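Local coordinates for ribosomal-protein-alanine acetyltransferase (PDB 3DNS) that probably transfers acetyl groups to the N-terminal alanine of proteins as a RimJ-type member of the GNAT family, represented here by its N-terminal domain, at residues Ile112-Asn116 and Val117-Glu121. Residues are numbered along the deposited sequence; the frame is centred on the assembly and turned at random.
Sequences IIEKN and VLKDE
Glu-114 and Val-117 close a tight two-residue beta hairpin, with Lys-115 and Asn-116 at the corners of a type I' turn. Both corners have positive phi, and Asn-116 (phi 76°) is a residue that tolerates this well. The closing pair bonds in both directions: Glu-114 N gives to Val-117 O, and Val-117 N reaches Glu-114 O at 3.2 Å. Two residues further from the turn on each strand, Ile-112 and Lys-119 repeat the reciprocal pattern, its shorter bond running from Lys-119 N to Ile-112 O at 2.7 Å. Between them, Ile-113 and Leu-118 form a non-hydrogen-bonded pair, and Leu-118 CA lends a C-H contact to Ile-112 O.

The charged contact is diagonal, on the face shared by Ile-112, Glu-114, Val-117 and Lys-119. Glu-114 runs extended, its CG anti to the backbone N (chi1 171°), while Lys-119 bends at chi3 (40°) and brings NZ to within 2.7 Å of Glu-114 OE2. The ammonium meets that oxygen from above the carboxylate plane. Asp-89 on strand 83-89 also salt-bridges Lys-119 NZ, so two acids share one ammonium.

Apolar packing pairs Ile-113 with Leu-118, side by side on the opposite face; the 3.2 Å from Ile-113 CG1 to Leu-118 CD2 is shorter than a usual carbon-carbon contact, so the exact fit is doubtful. Separately, the side chains of Ile-112 and Glu-121 cross at about a right angle, with Ile-112 CD1 3.5 Å from Glu-121 CG. The Glu-121 carboxylate hydrogen-bonds Ser-111 through OE1 and forms a salt bridge with Arg-50 through OE2.

At this projecting end of the hairpin 103-114/117-127, backbone pairing sets the register. The shared ammonium probably favours the ionised forms of Glu-114 and Asp-89, and electrostatically ties strand 103-114 across its partner to strand 83-89.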
ATOM      1  N   ILE A 112       6.485  -7.423 -16.448  1.00 23.90           N
ATOM      2  CA  ILE A 112       5.413  -6.646 -15.822  1.00 23.77           C
ATOM      3  C   ILE A 112       4.779  -5.693 -16.824  1.00 23.78           C
ATOM      4  O   ILE A 112       5.474  -4.956 -17.503  1.00 22.65           O
ATOM      5  CB  ILE A 112       5.916  -5.760 -14.648  1.00 23.58           C
ATOM      6  CG1 ILE A 112       6.392  -6.593 -13.461  1.00 24.54           C
ATOM      7  CG2 ILE A 112       4.800  -4.821 -14.142  1.00 22.58           C
ATOM      8  CD1 ILE A 112       7.112  -5.777 -12.407  1.00 22.77           C
ATOM      9  N   ILE A 113       3.464  -5.685 -16.865  1.00 25.30           N
ATOM     10  CA  ILE A 113       2.698  -4.653 -17.540  1.00 26.11           C
ATOM     11  C   ILE A 113       1.871  -3.875 -16.536  1.00 27.11           C
ATOM     12  O   ILE A 113       1.062  -4.422 -15.858  1.00 27.17           O
ATOM     13  CB  ILE A 113       1.753  -5.210 -18.598  1.00 25.94           C
ATOM     14  CG1 ILE A 113       2.516  -5.723 -19.804  1.00 26.15           C
ATOM     15  CG2 ILE A 113       0.815  -4.149 -19.060  1.00 26.81           C
ATOM     16  CD1 ILE A 113       1.787  -6.675 -20.611  1.00 24.62           C
ATOM     17  N   GLU A 114       2.093  -2.585 -16.457  1.00 29.72           N
ATOM     18  CA  GLU A 114       1.457  -1.742 -15.464  1.00 30.47           C
ATOM     19  C   GLU A 114       1.031  -0.467 -16.129  1.00 31.32           C
ATOM     20  O   GLU A 114       1.822   0.203 -16.696  1.00 31.84           O
ATOM     21  CB  GLU A 114       2.477  -1.460 -14.387  1.00 31.32           C
ATOM     22  CG  GLU A 114       2.135  -0.438 -13.357  1.00 30.86           C
ATOM     23  CD  GLU A 114       3.221  -0.329 -12.321  1.00 31.92           C
ATOM     24  OE1 GLU A 114       3.199  -1.108 -11.363  1.00 31.81           O
ATOM     25  OE2 GLU A 114       4.101   0.515 -12.495  1.00 32.96           O
ATOM     26  N   LYS A 115      -0.237  -0.142 -16.094  1.00 33.07           N
ATOM     27  CA  LYS A 115      -0.743   0.982 -16.893  1.00 33.55           C
ATOM     28  C   LYS A 115      -0.043   1.118 -18.225  1.00 34.31           C
ATOM     29  O   LYS A 115       0.389   2.178 -18.590  1.00 34.24           O
ATOM     30  CB  LYS A 115      -0.675   2.305 -16.153  1.00 33.53           C
ATOM     31  CG  LYS A 115      -1.259   2.292 -14.751  1.00 34.32           C
ATOM     32  CD  LYS A 115      -0.670   3.422 -13.927  1.00 34.00           C
ATOM     33  CE  LYS A 115      -0.421   3.025 -12.492  1.00 34.93           C
ATOM     34  NZ  LYS A 115       0.993   3.156 -12.110  1.00 33.89           N
ATOM     35  N   ASN A 116       0.060   0.003 -18.924  1.00 36.01           N
ATOM     36  CA  ASN A 116       0.447  -0.070 -20.311  1.00 35.72           C
ATOM     37  C   ASN A 116       1.890   0.096 -20.690  1.00 35.85           C
ATOM     38  O   ASN A 116       2.212   0.211 -21.852  1.00 36.16           O
ATOM     39  CB  ASN A 116      -0.421   0.834 -21.149  1.00 36.47           C
ATOM     40  CG  ASN A 116      -1.472   0.080 -21.845  1.00 38.29           C
ATOM     41  OD1 ASN A 116      -1.221  -0.529 -22.868  1.00 41.87           O
ATOM     42  ND2 ASN A 116      -2.653   0.045 -21.266  1.00 40.46           N
ATOM     43  N   VAL A 117       2.763   0.054 -19.710  1.00 35.30           N
ATOM     44  CA  VAL A 117       4.198   0.079 -19.970  1.00 34.54           C
ATOM     45  C   VAL A 117       4.788  -1.211 -19.371  1.00 33.62           C
ATOM     46  O   VAL A 117       4.443  -1.618 -18.226  1.00 32.73           O
ATOM     47  CB  VAL A 117       4.896   1.304 -19.273  1.00 34.89           C
ATOM     48  CG1 VAL A 117       4.380   1.498 -17.870  1.00 35.68           C
ATOM     49  CG2 VAL A 117       6.407   1.118 -19.215  1.00 34.09           C
ATOM     50  N   LEU A 118       5.698  -1.819 -20.132  1.00 32.58           N
ATOM     51  CA  LEU A 118       6.369  -3.033 -19.707  1.00 31.32           C
ATOM     52  C   LEU A 118       7.543  -2.664 -18.784  1.00 30.60           C
ATOM     53  O   LEU A 118       8.353  -1.798 -19.117  1.00 30.13           O
ATOM     54  CB  LEU A 118       6.893  -3.817 -20.905  1.00 31.69           C
ATOM     55  CG  LEU A 118       5.937  -4.489 -21.885  1.00 31.97           C
ATOM     56  CD1 LEU A 118       6.690  -4.718 -23.238  1.00 31.43           C
ATOM     57  CD2 LEU A 118       5.391  -5.785 -21.318  1.00 28.02           C
ATOM     58  N   LYS A 119       7.641  -3.332 -17.638  1.00 28.97           N
ATOM     59  CA  LYS A 119       8.724  -3.080 -16.717  1.00 28.29           C
ATOM     60  C   LYS A 119       9.498  -4.376 -16.427  1.00 27.44           C
ATOM     61  O   LYS A 119       9.026  -5.503 -16.706  1.00 27.67           O
ATOM     62  CB  LYS A 119       8.188  -2.452 -15.432  1.00 28.64           C
ATOM     63  CG  LYS A 119       7.791  -0.948 -15.528  1.00 28.93           C
ATOM     64  CD  LYS A 119       6.825  -0.514 -14.360  1.00 29.55           C
ATOM     65  CE  LYS A 119       7.179  -1.125 -13.023  1.00 29.05           C
ATOM     66  NZ  LYS A 119       6.443  -0.612 -11.790  1.00 33.21           N
ATOM     67  N   ASP A 120      10.691  -4.210 -15.868  1.00 26.35           N
ATOM     68  CA  ASP A 120      11.598  -5.318 -15.609  1.00 25.61           C
ATOM     69  C   ASP A 120      11.457  -5.748 -14.146  1.00 24.97           C
ATOM     70  O   ASP A 120      10.985  -4.968 -13.306  1.00 23.39           O
ATOM     71  CB  ASP A 120      13.042  -4.892 -15.876  1.00 24.71           C
ATOM     72  CG  ASP A 120      13.301  -4.479 -17.332  1.00 25.75           C
ATOM     73  OD1 ASP A 120      12.511  -4.807 -18.274  1.00 21.52           O
ATOM     74  OD2 ASP A 120      14.375  -3.865 -17.525  1.00 26.26           O
ATOM     75  N   GLU A 121      11.852  -7.003 -13.877  1.00 24.87           N
ATOM     76  CA  GLU A 121      12.059  -7.521 -12.534  1.00 25.07           C
ATOM     77  C   GLU A 121      13.495  -8.006 -12.266  1.00 24.84           C
ATOM     78  O   GLU A 121      14.163  -8.633 -13.120  1.00 25.65           O
ATOM     79  CB  GLU A 121      11.077  -8.671 -12.287  1.00 26.14           C
ATOM     80  CG  GLU A 121       9.648  -8.225 -12.125  1.00 26.17           C
ATOM     81  CD  GLU A 121       8.699  -9.358 -11.840  1.00 26.88           C
ATOM     82  OE1 GLU A 121       8.591 -10.263 -12.725  1.00 30.31           O
ATOM     83  OE2 GLU A 121       8.042  -9.336 -10.751  1.00 25.07           O
TER